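Long-range contacts in lipolytic protein G-D-S-L family (Chitinophaga pinensis, PDB 4Q7Q), which is of unknown function but, as a GDSL-like lipase or acylhydrolase of the SGNH hydrolase clan, probably hydrolyses ester bonds: residues Ser14-Leu18 and Tyr234-Pro239; Pro129-Asn133 and Leu184-Met189; Ile59-Asp64 and Ile110-Lys114. One frame throughout, in Å; residues are numbered along the deposited sequence.

Interactions 1 and 2 are neighbours, their centres about 12 Å apart, and they join directly: Gly236 O lies 2.8 Å from Asn133 N, a probable hydrogen bond. The Leu237 side chain also packs on that of Arg132, and Met130 CE lies against Leu237 O. Interaction 1 holds the likely catalytic residues and interaction 2 backs the same loop; a tetraethylene glycol, probably from the crystallisation liquor, about 4 Å from the Leu237 side chain may mark a pocket. Interaction 3 stands apart, its centre about 23 Å from that of interaction 1 and about 28 Å from that of interaction 2. In sequence, interactions 2 and 3 are both nested inside the loop closed by interaction 1.

Interaction 1. Residues Ser14-Leu18 and Tyr234-Pro239; sequences SITYL and YDGLHP
Ser14 and His238 meet through a single polar bond, OG to NE2 at 2.7 Å, for which either atom could be the donor. The hydroxyl lies at the edge of the imidazole, in its plane. With chi1 at 52°, Ser14 OG sits between its own backbone N and carbonyl carbon, and from there it faces the ring.

The polar chain continues within residues 234-239. On the far side of the imidazole, His238 ND1 donates to Asp235 OD2 at 2.7 Å, almost straight at 176° and only 2° out of the ring plane, using the syn lone pair of the carboxylate. The other oxygen is occupied too: Asp235 OD1 takes His238 N at 2.8 Å on its syn side. Leu237 N reaches Asp235 OD1 at 2.9 Å on the anti side, tilted from the carboxylate plane, giving an Asx turn within an Asx motif. Three bonds from its own loop thus fix the rotation of the carboxylate, and the imidazole is held at both ring nitrogens.

Van der Waals contacts complete the fit. Leu18 CD1 lies over one face of the His238 ring, 3.5 Å from CD2, and Leu237 CG covers the opposite face. The same Leu18 methyl meets Tyr234 OH at 3.4 Å. Next to Ser14, Ile15 CG1 packs on Pro239 CD at 3.8 Å, the two side chains crossing at about a right angle, while Pro239 in turn rests on Asn244 and Ile247 of helix 241-257. All the touching residues are buried.

Ser14 follows Asp13 in a Gly-Asp-Ser sequence at the start of helix 14-17, and Asp235 and His238 are spaced as in the Asp-x-x-His block of this family; the geometry is consistent with the Ser-His-Asp catalytic triad of SGNH hydrolases.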
ATOM      1  N   SER A  14      -2.182  -3.727   4.764  1.00 14.03           N
ATOM      2  CA  SER A  14      -1.309  -3.526   5.918  1.00 13.98           C
ATOM      3  C   SER A  14      -0.759  -2.108   5.999  1.00 14.19           C
ATOM      4  O   SER A  14      -0.552  -1.590   7.081  1.00 15.37           O
ATOM      5  CB  SER A  14      -0.142  -4.514   5.912  1.00 15.91           C
ATOM      6  OG  SER A  14       0.516  -4.485   4.667  1.00 18.63           O
ATOM      7  N   ILE A  15      -0.508  -1.484   4.858  1.00 13.92           N
ATOM      8  CA  ILE A  15       0.041  -0.134   4.867  1.00 14.46           C
ATOM      9  C   ILE A  15      -0.891   0.841   5.609  1.00 15.34           C
ATOM     10  O   ILE A  15      -0.431   1.774   6.268  1.00 16.80           O
ATOM     11  CB  ILE A  15       0.399   0.312   3.443  1.00 14.66           C
ATOM     12  CG1 ILE A  15       1.539  -0.571   2.926  1.00 15.84           C
ATOM     13  CG2 ILE A  15       0.787   1.777   3.389  1.00 14.69           C
ATOM     14  CD1 ILE A  15       1.843  -0.428   1.451  1.00 19.97           C
ATOM     15  N   THR A  16      -2.195   0.568   5.551  1.00 14.57           N
ATOM     16  CA  THR A  16      -3.210   1.343   6.261  1.00 14.06           C
ATOM     17  C   THR A  16      -3.404   0.812   7.674  1.00 14.96           C
ATOM     18  O   THR A  16      -3.401   1.572   8.639  1.00 15.32           O
ATOM     19  CB  THR A  16      -4.535   1.298   5.487  1.00 13.54           C
ATOM     20  OG1 THR A  16      -4.319   1.878   4.195  1.00 14.76           O
ATOM     21  CG2 THR A  16      -5.637   2.053   6.219  1.00 14.47           C
ATOM     22  N   TYR A  17      -3.580  -0.499   7.777  1.00 14.19           N
ATOM     23  CA  TYR A  17      -3.735  -1.181   9.059  1.00 14.68           C
ATOM     24  C   TYR A  17      -2.694  -0.764  10.107  1.00 15.26           C
ATOM     25  O   TYR A  17      -3.031  -0.486  11.267  1.00 16.80           O
ATOM     26  CB  TYR A  17      -3.646  -2.688   8.821  1.00 15.42           C
ATOM     27  CG  TYR A  17      -3.578  -3.536  10.078  1.00 15.70           C
ATOM     28  CD1 TYR A  17      -4.738  -3.966  10.716  1.00 18.20           C
ATOM     29  CD2 TYR A  17      -2.349  -3.936  10.603  1.00 17.07           C
ATOM     30  CE1 TYR A  17      -4.676  -4.755  11.855  1.00 19.18           C
ATOM     31  CE2 TYR A  17      -2.274  -4.717  11.731  1.00 17.87           C
ATOM     32  CZ  TYR A  17      -3.441  -5.129  12.358  1.00 19.65           C
ATOM     33  OH  TYR A  17      -3.369  -5.910  13.489  1.00 23.55           O
ATOM     34  N   LEU A  18      -1.432  -0.707   9.685  1.00 14.72           N
ATOM     35  CA  LEU A  18      -0.319  -0.512  10.604  1.00 15.59           C
ATOM     36  C   LEU A  18      -0.299   0.856  11.273  1.00 15.70           C
ATOM     37  O   LEU A  18       0.426   1.046  12.246  1.00 17.14           O
ATOM     38  CB  LEU A  18       1.013  -0.757   9.888  1.00 15.26           C
ATOM     39  CG  LEU A  18       1.287  -2.226   9.552  1.00 16.61           C
ATOM     40  CD1 LEU A  18       2.449  -2.377   8.549  1.00 17.18           C
ATOM     41  CD2 LEU A  18       1.521  -3.040  10.828  1.00 17.84           C
ATOM     42  N   TYR A 234      10.698   0.050   6.231  1.00 17.36           N
ATOM     43  CA  TYR A 234      11.500  -0.575   7.280  1.00 17.55           C
ATOM     44  C   TYR A 234      11.753  -2.058   6.986  1.00 17.94           C
ATOM     45  O   TYR A 234      12.537  -2.704   7.678  1.00 19.93           O
ATOM     46  CB  TYR A 234      10.874  -0.373   8.677  1.00 18.06           C
ATOM     47  CG  TYR A 234       9.513  -1.022   8.845  1.00 17.67           C
ATOM     48  CD1 TYR A 234       9.397  -2.378   9.165  1.00 18.09           C
ATOM     49  CD2 TYR A 234       8.345  -0.291   8.670  1.00 18.17           C
ATOM     50  CE1 TYR A 234       8.153  -2.987   9.299  1.00 18.41           C
ATOM     51  CE2 TYR A 234       7.103  -0.891   8.811  1.00 19.17           C
ATOM     52  CZ  TYR A 234       7.014  -2.239   9.124  1.00 18.37           C
ATOM     53  OH  TYR A 234       5.776  -2.837   9.253  1.00 18.52           O
ATOM     54  N   ASP A 235      11.106  -2.585   5.947  1.00 17.11           N
ATOM     55  CA  ASP A 235      11.202  -4.010   5.630  1.00 17.18           C
ATOM     56  C   ASP A 235      11.116  -4.294   4.129  1.00 16.19           C
ATOM     57  O   ASP A 235      10.885  -5.431   3.725  1.00 16.75           O
ATOM     58  CB  ASP A 235      10.107  -4.800   6.361  1.00 16.39           C
ATOM     59  CG  ASP A 235       8.705  -4.390   5.933  1.00 16.30           C
ATOM     60  OD1 ASP A 235       8.574  -3.575   4.990  1.00 16.31           O
ATOM     61  OD2 ASP A 235       7.730  -4.896   6.535  1.00 16.15           O
ATOM     62  N   GLY A 236      11.282  -3.260   3.311  1.00 16.89           N
ATOM     63  CA  GLY A 236      11.191  -3.420   1.870  1.00 16.15           C
ATOM     64  C   GLY A 236       9.852  -2.993   1.305  1.00 15.15           C
ATOM     65  O   GLY A 236       9.756  -2.610   0.136  1.00 17.94           O
ATOM     66  N   LEU A 237       8.819  -3.045   2.141  1.00 15.08           N
ATOM     67  CA  LEU A 237       7.440  -2.903   1.676  1.00 15.00           C
ATOM     68  C   LEU A 237       6.648  -1.851   2.452  1.00 15.12           C
ATOM     69  O   LEU A 237       6.019  -0.971   1.858  1.00 15.52           O
ATOM     70  CB  LEU A 237       6.737  -4.258   1.765  1.00 16.28           C
ATOM     71  CG  LEU A 237       5.213  -4.345   1.581  1.00 17.62           C
ATOM     72  CD1 LEU A 237       4.757  -3.853   0.211  1.00 16.80           C
ATOM     73  CD2 LEU A 237       4.737  -5.770   1.817  1.00 17.51           C
ATOM     74  N   HIS A 238       6.685  -1.940   3.777  1.00 14.76           N
ATOM     75  CA  HIS A 238       5.855  -1.077   4.606  1.00 14.27           C
ATOM     76  C   HIS A 238       6.576   0.210   4.937  1.00 15.18           C
ATOM     77  O   HIS A 238       7.714   0.180   5.386  1.00 16.51           O
ATOM     78  CB  HIS A 238       5.457  -1.805   5.886  1.00 15.83           C
ATOM     79  CG  HIS A 238       4.671  -3.051   5.631  1.00 15.37           C
ATOM     80  ND1 HIS A 238       5.218  -4.313   5.730  1.00 16.34           N
ATOM     81  CD2 HIS A 238       3.387  -3.222   5.246  1.00 15.96           C
ATOM     82  CE1 HIS A 238       4.294  -5.210   5.428  1.00 17.74           C
ATOM     83  NE2 HIS A 238       3.173  -4.576   5.133  1.00 17.32           N
ATOM     84  N   PRO A 239       5.912   1.347   4.707  1.00 14.60           N
ATOM     85  CA  PRO A 239       6.528   2.656   4.906  1.00 16.09           C
ATOM     86  C   PRO A 239       7.134   2.873   6.292  1.00 16.20           C
ATOM     87  O   PRO A 239       6.605   2.441   7.330  1.00 16.21           O
ATOM     88  CB  PRO A 239       5.360   3.618   4.691  1.00 16.23           C
ATOM     89  CG  PRO A 239       4.491   2.919   3.724  1.00 15.91           C
ATOM     90  CD  PRO A 239       4.589   1.454   4.064  1.00 14.66           C
TER

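Interaction 2. Residues Pro129-Asn133 and Leu184-Met189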
ATOM      1  N   PRO A 129      -0.718   1.602  -5.613  1.00 17.35           N
ATOM      2  CA  PRO A 129       0.308   0.966  -4.787  1.00 16.53           C
ATOM      3  C   PRO A 129       1.647   1.683  -4.907  1.00 16.26           C
ATOM      4  O   PRO A 129       2.002   2.213  -5.963  1.00 19.04           O
ATOM      5  CB  PRO A 129       0.417  -0.441  -5.382  1.00 17.94           C
ATOM      6  CG  PRO A 129      -0.903  -0.695  -6.006  1.00 19.21           C
ATOM      7  CD  PRO A 129      -1.377   0.647  -6.521  1.00 18.46           C
HETATM    8  N   MSE A 130       2.379   1.713  -3.805  1.00 16.34           N
HETATM    9  CA  MSE A 130       3.744   2.197  -3.822  1.00 15.97           C
HETATM   10  C   MSE A 130       4.640   1.113  -4.403  1.00 14.53           C
HETATM   11  O   MSE A 130       4.340  -0.074  -4.301  1.00 15.00           O
HETATM   12  CB  MSE A 130       4.187   2.527  -2.397  1.00 16.46           C
HETATM   13  CG  MSE A 130       5.520   3.255  -2.320  1.00 18.59           C
HETATM   14 SE   MSE A 130       5.925   4.003  -0.556  0.83 25.02          SE
HETATM   15  CE  MSE A 130       6.517   2.360   0.308  1.00 22.91           C
ATOM     16  N   GLN A 131       5.752   1.512  -5.008  1.00 14.04           N
ATOM     17  CA  GLN A 131       6.759   0.525  -5.365  1.00 14.55           C
ATOM     18  C   GLN A 131       7.248  -0.174  -4.100  1.00 15.48           C
ATOM     19  O   GLN A 131       7.099   0.333  -2.979  1.00 15.83           O
ATOM     20  CB  GLN A 131       7.902   1.166  -6.146  1.00 16.68           C
ATOM     21  CG  GLN A 131       7.429   1.687  -7.490  1.00 17.59           C
ATOM     22  CD  GLN A 131       8.543   2.214  -8.361  1.00 19.77           C
ATOM     23  OE1 GLN A 131       9.539   1.527  -8.610  1.00 21.24           O
ATOM     24  NE2 GLN A 131       8.373   3.432  -8.852  1.00 22.93           N
ATOM     25  N   ARG A 132       7.790  -1.365  -4.277  1.00 14.44           N
ATOM     26  CA  ARG A 132       8.247  -2.150  -3.142  1.00 14.71           C
ATOM     27  C   ARG A 132       9.517  -2.880  -3.509  1.00 14.07           C
ATOM     28  O   ARG A 132       9.655  -3.391  -4.626  1.00 15.57           O
ATOM     29  CB  ARG A 132       7.167  -3.155  -2.724  1.00 14.10           C
ATOM     30  CG  ARG A 132       6.568  -3.955  -3.864  1.00 14.05           C
ATOM     31  CD  ARG A 132       5.382  -4.792  -3.418  1.00 13.99           C
ATOM     32  NE  ARG A 132       5.781  -5.945  -2.616  1.00 13.94           N
ATOM     33  CZ  ARG A 132       4.925  -6.795  -2.058  1.00 14.07           C
ATOM     34  NH1 ARG A 132       3.612  -6.609  -2.201  1.00 14.83           N
ATOM     35  NH2 ARG A 132       5.379  -7.827  -1.359  1.00 15.81           N
ATOM     36  N   ASN A 133      10.472  -2.906  -2.589  1.00 13.98           N
ATOM     37  CA  ASN A 133      11.645  -3.727  -2.823  1.00 15.29           C
ATOM     38  C   ASN A 133      11.456  -5.088  -2.170  1.00 15.23           C
ATOM     39  O   ASN A 133      10.337  -5.421  -1.775  1.00 16.05           O
ATOM     40  CB  ASN A 133      12.934  -3.030  -2.388  1.00 15.89           C
ATOM     41  CG  ASN A 133      14.062  -3.285  -3.356  1.00 15.99           C
ATOM     42  OD1 ASN A 133      14.260  -4.417  -3.788  1.00 16.37           O
ATOM     43  ND2 ASN A 133      14.787  -2.235  -3.731  1.00 18.69           N
ATOM     44  N   LEU A 184       9.414   8.263  -4.407  1.00 23.43           N
ATOM     45  CA  LEU A 184       9.159   6.902  -3.941  1.00 21.64           C
ATOM     46  C   LEU A 184       9.766   5.840  -4.861  1.00 23.72           C
ATOM     47  O   LEU A 184       9.062   5.044  -5.472  1.00 23.00           O
ATOM     48  CB  LEU A 184       7.653   6.693  -3.728  1.00 20.17           C
ATOM     49  CG  LEU A 184       7.020   7.657  -2.715  1.00 20.14           C
ATOM     50  CD1 LEU A 184       5.531   7.377  -2.534  1.00 21.02           C
ATOM     51  CD2 LEU A 184       7.754   7.583  -1.377  1.00 19.62           C
ATOM     52  N   THR A 185      11.091   5.830  -4.941  1.00 25.19           N
ATOM     53  CA  THR A 185      11.797   4.958  -5.875  1.00 25.86           C
ATOM     54  C   THR A 185      12.364   3.702  -5.216  1.00 24.77           C
ATOM     55  O   THR A 185      12.624   3.688  -4.014  1.00 25.43           O
ATOM     56  CB  THR A 185      12.934   5.721  -6.551  1.00 28.63           C
ATOM     57  OG1 THR A 185      13.783   6.280  -5.542  1.00 31.11           O
ATOM     58  CG2 THR A 185      12.366   6.845  -7.396  1.00 29.05           C
ATOM     59  N   LEU A 186      12.548   2.647  -6.009  1.00 24.75           N
ATOM     60  CA  LEU A 186      13.096   1.389  -5.501  1.00 26.33           C
ATOM     61  C   LEU A 186      14.416   1.539  -4.755  1.00 27.50           C
ATOM     62  O   LEU A 186      14.634   0.890  -3.728  1.00 28.05           O
ATOM     63  CB  LEU A 186      13.280   0.382  -6.632  1.00 25.61           C
ATOM     64  CG  LEU A 186      12.029  -0.384  -7.036  1.00 25.11           C
ATOM     65  CD1 LEU A 186      12.348  -1.300  -8.209  1.00 25.84           C
ATOM     66  CD2 LEU A 186      11.500  -1.166  -5.850  1.00 24.73           C
ATOM     67  N   ARG A 187      15.298   2.386  -5.279  1.00 27.22           N
ATOM     68  CA  ARG A 187      16.614   2.562  -4.687  1.00 29.42           C
ATOM     69  C   ARG A 187      16.526   3.152  -3.282  1.00 27.44           C
ATOM     70  O   ARG A 187      17.471   3.045  -2.499  1.00 30.58           O
ATOM     71  CB  ARG A 187      17.497   3.441  -5.583  1.00 31.65           C
ATOM     72  CG  ARG A 187      17.108   4.918  -5.599  1.00 35.29           C
ATOM     73  CD  ARG A 187      17.918   5.708  -6.629  1.00 39.20           C
ATOM     74  NE  ARG A 187      17.400   5.509  -7.982  1.00 43.05           N
ATOM     75  CZ  ARG A 187      16.512   6.306  -8.570  1.00 44.88           C
ATOM     76  NH1 ARG A 187      16.048   7.375  -7.934  1.00 45.35           N
ATOM     77  NH2 ARG A 187      16.092   6.040  -9.800  1.00 46.20           N
ATOM     78  N   ASN A 188      15.391   3.766  -2.958  1.00 24.04           N
ATOM     79  CA  ASN A 188      15.228   4.417  -1.664  1.00 23.67           C
ATOM     80  C   ASN A 188      14.361   3.646  -0.688  1.00 22.44           C
ATOM     81  O   ASN A 188      14.051   4.149   0.383  1.00 21.84           O
ATOM     82  CB  ASN A 188      14.681   5.834  -1.838  1.00 26.75           C
ATOM     83  CG  ASN A 188      15.748   6.810  -2.258  1.00 31.38           C
ATOM     84  OD1 ASN A 188      16.891   6.713  -1.818  1.00 33.80           O
ATOM     85  ND2 ASN A 188      15.387   7.751  -3.119  1.00 33.78           N
HETATM   86  N   MSE A 189      13.960   2.432  -1.048  1.00 21.08           N
HETATM   87  CA  MSE A 189      13.131   1.639  -0.146  1.00 20.39           C
HETATM   88  C   MSE A 189      13.895   1.208   1.104  1.00 20.20           C
HETATM   89  O   MSE A 189      13.409   1.380   2.219  1.00 20.36           O
HETATM   90  CB  MSE A 189      12.545   0.431  -0.875  1.00 21.69           C
HETATM   91  CG  MSE A 189      11.598   0.822  -1.990  1.00 23.66           C
HETATM   92 SE   MSE A 189      10.003   1.680  -1.279  0.78 27.22          SE
HETATM   93  CE  MSE A 189       9.476   2.752  -2.830  1.00 25.66           C
TER
HETATM   94  O   HOH W   1       6.471   4.264  -5.509  1.00 19.61           O
HETATM   95  O   HOH W   2      11.972   2.991  -8.849  1.00 46.84           O
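Extended through chi1 (-171°) and chi2 and bent only at chi3, Met130 brings its CE tip to tip with Met189, whose chain folds back at chi2 (-66°); CE and Met189 SE meet at 3.9 Å. Both are selenomethionines. Met130 SE also lies across the Leu184 methyls, while Met189 CE presses on Gln131 O at 3.4 Å.

At the other end, Asn133 ND2 donates to Leu186 O at 3.1 Å, approaching from above the carbonyl plane; Met189 N reaches that same oxygen from the opposite face. Replacing Asn133 by an alanine would remove ND2 and would probably leave Leu186 O, of these two donors, just Met189 N, with the direct polar tie between the loops gone. Leu186 CD2 sits close against Arg132 O, at 3.1 Å.

Two waters bridge the loops: one links Gln131 N to Leu184 O, the other joins Gln131 OE1 (2.8 Å) to Leu186 N (2.9 Å). Gln131 NE2 is bonded to Tyr179 O, which, with the water on OE1, helps set the turn of its amide.

The chemistry is therefore mixed: an apolar core of selenomethionine chains and leucine methyls, with one side-chain bond and two bridging waters serving backbone groups and the Gln131 amide oxygen.

Interaction 3. Residues Ile59-Asp64 and Ile110-Lys114; sequences IAGNID and IIISK. With FMT (formic acid), chain E.
Ile63 wedges into helix 104-118, touching three of its residues: CG2 meets Ile110 CG2 at 3.8 Å, CD1 approaches Ile111 CG1, and CG1 lies against Lys114 CB at 3.5 Å. With CG1 anti to the backbone N (chi1 -159°), this branch of Ile63 runs alongside the lysine stem in the opposite direction. Ala60 provides a small surface where the backbones come closest; its CB sits 3.7 Å from Ile110 CG2, and its O touches the same methyl. Deeper in, Ile59 CG2 packs on Ile111 CD1 at 3.8 Å, and Ile59 continues to His51 and Trp54. This side is mostly apolar.

Toward solvent the contact thins to one polar link. Lys114 bends at chi2 (69°) so that its otherwise extended chain carries NZ to Asp64 OD1, a 2.8 Å salt bridge on the anti side, tilted 25° out of the carboxylate plane. Asp64 is exposed, so the attraction is probably softened by water, and the ammonium has a second partner in Gln117 OE1. Beyond, Asn62 ND2, bonded to Gly58 O, also makes a weak bond to a formic acid, probably from the crystallisation liquor.

The arrangement joins the end of helix 56-61 to the middle of helix 104-118. These helices belong to successive crossovers of the parallel sheet, entering and leaving strand 73-77, and their packing is that of a helical layer in the three-layer alpha/beta/alpha SGNH hydrolase fold.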
ATOM      1  N   ILE A  59     -11.119  -7.594   0.243  1.00 15.68           N
ATOM      2  CA  ILE A  59     -11.941  -6.466   0.650  1.00 15.41           C
ATOM      3  C   ILE A  59     -13.306  -6.532  -0.053  1.00 15.67           C
ATOM      4  O   ILE A  59     -14.351  -6.483   0.597  1.00 16.49           O
ATOM      5  CB  ILE A  59     -11.234  -5.127   0.343  1.00 15.17           C
ATOM      6  CG1 ILE A  59      -9.953  -4.982   1.183  1.00 15.39           C
ATOM      7  CG2 ILE A  59     -12.183  -3.966   0.559  1.00 15.86           C
ATOM      8  CD1 ILE A  59     -10.191  -4.682   2.656  1.00 16.34           C
ATOM      9  N   ALA A  60     -13.285  -6.665  -1.377  1.00 15.48           N
ATOM     10  CA  ALA A  60     -14.510  -6.716  -2.163  1.00 16.86           C
ATOM     11  C   ALA A  60     -15.361  -7.925  -1.781  1.00 19.03           C
ATOM     12  O   ALA A  60     -16.578  -7.811  -1.661  1.00 20.50           O
ATOM     13  CB  ALA A  60     -14.181  -6.737  -3.657  1.00 17.54           C
ATOM     14  N   GLY A  61     -14.716  -9.073  -1.578  1.00 17.67           N
ATOM     15  CA  GLY A  61     -15.422 -10.306  -1.269  1.00 18.00           C
ATOM     16  C   GLY A  61     -16.097 -10.303   0.087  1.00 19.46           C
ATOM     17  O   GLY A  61     -17.012 -11.087   0.332  1.00 22.32           O
ATOM     18  N   ASN A  62     -15.643  -9.425   0.973  1.00 18.12           N
ATOM     19  CA  ASN A  62     -16.199  -9.326   2.320  1.00 18.41           C
ATOM     20  C   ASN A  62     -16.837  -7.974   2.555  1.00 19.45           C
ATOM     21  O   ASN A  62     -17.053  -7.577   3.701  1.00 20.90           O
ATOM     22  CB  ASN A  62     -15.104  -9.517   3.372  1.00 18.58           C
ATOM     23  CG  ASN A  62     -14.640 -10.945   3.473  1.00 18.00           C
ATOM     24  OD1 ASN A  62     -15.264 -11.760   4.143  1.00 19.64           O
ATOM     25  ND2 ASN A  62     -13.536 -11.256   2.813  1.00 18.50           N
ATOM     26  N   ILE A  63     -17.136  -7.276   1.468  1.00 19.63           N
ATOM     27  CA  ILE A  63     -17.478  -5.859   1.524  1.00 20.48           C
ATOM     28  C   ILE A  63     -18.676  -5.517   2.420  1.00 21.26           C
ATOM     29  O   ILE A  63     -18.715  -4.436   3.000  1.00 22.16           O
ATOM     30  CB  ILE A  63     -17.665  -5.276   0.096  1.00 22.86           C
ATOM     31  CG1 ILE A  63     -17.519  -3.753   0.096  1.00 24.26           C
ATOM     32  CG2 ILE A  63     -18.997  -5.709  -0.507  1.00 23.77           C
ATOM     33  CD1 ILE A  63     -16.137  -3.253   0.398  1.00 25.07           C
ATOM     34  N   ASP A  64     -19.629  -6.438   2.560  1.00 21.95           N
ATOM     35  CA  ASP A  64     -20.822  -6.184   3.368  1.00 22.40           C
ATOM     36  C   ASP A  64     -20.632  -6.572   4.835  1.00 22.07           C
ATOM     37  O   ASP A  64     -21.529  -6.369   5.654  1.00 22.67           O
ATOM     38  CB  ASP A  64     -22.033  -6.917   2.781  1.00 24.02           C
ATOM     39  CG  ASP A  64     -22.424  -6.390   1.414  1.00 28.17           C
ATOM     40  OD1 ASP A  64     -22.341  -5.160   1.212  1.00 30.16           O
ATOM     41  OD2 ASP A  64     -22.815  -7.203   0.546  1.00 31.17           O
ATOM     42  N   ILE A 110     -16.860  -3.380  -7.153  1.00 19.51           N
ATOM     43  CA  ILE A 110     -17.583  -3.768  -5.947  1.00 19.72           C
ATOM     44  C   ILE A 110     -17.368  -2.766  -4.809  1.00 18.72           C
ATOM     45  O   ILE A 110     -18.319  -2.349  -4.144  1.00 20.04           O
ATOM     46  CB  ILE A 110     -17.150  -5.185  -5.500  1.00 18.84           C
ATOM     47  CG1 ILE A 110     -17.600  -6.209  -6.543  1.00 19.00           C
ATOM     48  CG2 ILE A 110     -17.689  -5.520  -4.114  1.00 20.35           C
ATOM     49  CD1 ILE A 110     -17.102  -7.595  -6.254  1.00 20.51           C
ATOM     50  N   ILE A 111     -16.117  -2.365  -4.602  1.00 18.37           N
ATOM     51  CA  ILE A 111     -15.780  -1.456  -3.513  1.00 16.95           C
ATOM     52  C   ILE A 111     -16.378  -0.069  -3.718  1.00 16.76           C
ATOM     53  O   ILE A 111     -17.007   0.483  -2.815  1.00 18.27           O
ATOM     54  CB  ILE A 111     -14.256  -1.341  -3.330  1.00 17.60           C
ATOM     55  CG1 ILE A 111     -13.683  -2.682  -2.873  1.00 18.09           C
ATOM     56  CG2 ILE A 111     -13.914  -0.245  -2.325  1.00 18.80           C
ATOM     57  CD1 ILE A 111     -12.175  -2.807  -3.066  1.00 17.40           C
ATOM     58  N   ILE A 112     -16.206   0.490  -4.910  1.00 18.32           N
ATOM     59  CA  ILE A 112     -16.745   1.819  -5.182  1.00 20.30           C
ATOM     60  C   ILE A 112     -18.274   1.809  -5.150  1.00 20.00           C
ATOM     61  O   ILE A 112     -18.899   2.752  -4.663  1.00 22.51           O
ATOM     62  CB  ILE A 112     -16.194   2.389  -6.504  1.00 21.45           C
ATOM     63  CG1 ILE A 112     -14.720   2.748  -6.313  1.00 21.87           C
ATOM     64  CG2 ILE A 112     -16.991   3.615  -6.947  1.00 22.19           C
ATOM     65  CD1 ILE A 112     -13.978   3.002  -7.598  1.00 22.04           C
ATOM     66  N   SER A 113     -18.878   0.726  -5.625  1.00 21.35           N
ATOM     67  CA  SER A 113     -20.334   0.605  -5.555  1.00 21.89           C
ATOM     68  C   SER A 113     -20.833   0.586  -4.113  1.00 22.49           C
ATOM     69  O   SER A 113     -21.842   1.218  -3.799  1.00 23.24           O
ATOM     70  CB  SER A 113     -20.824  -0.634  -6.302  1.00 24.92           C
ATOM     71  OG  SER A 113     -20.570  -0.505  -7.689  1.00 27.32           O
ATOM     72  N   LYS A 114     -20.119  -0.120  -3.233  1.00 22.76           N
ATOM     73  CA  LYS A 114     -20.498  -0.160  -1.818  1.00 22.91           C
ATOM     74  C   LYS A 114     -20.416   1.223  -1.192  1.00 21.93           C
ATOM     75  O   LYS A 114     -21.301   1.631  -0.439  1.00 23.07           O
ATOM     76  CB  LYS A 114     -19.613  -1.121  -1.030  1.00 23.34           C
ATOM     77  CG  LYS A 114     -19.942  -1.172   0.458  1.00 23.16           C
ATOM     78  CD  LYS A 114     -21.297  -1.821   0.703  1.00 24.94           C
ATOM     79  CE  LYS A 114     -21.510  -2.120   2.180  1.00 27.28           C
ATOM     80  NZ  LYS A 114     -22.869  -2.699   2.429  1.00 27.74           N
TER
HETATM   81  C   FMT E 303     -12.042 -13.593   0.302  1.00 37.36           C
HETATM   82  O1  FMT E 303     -12.599 -12.789  -0.451  1.00 38.06           O
HETATM   83  O2  FMT E 303     -11.534 -13.328   1.403  1.00 34.99           O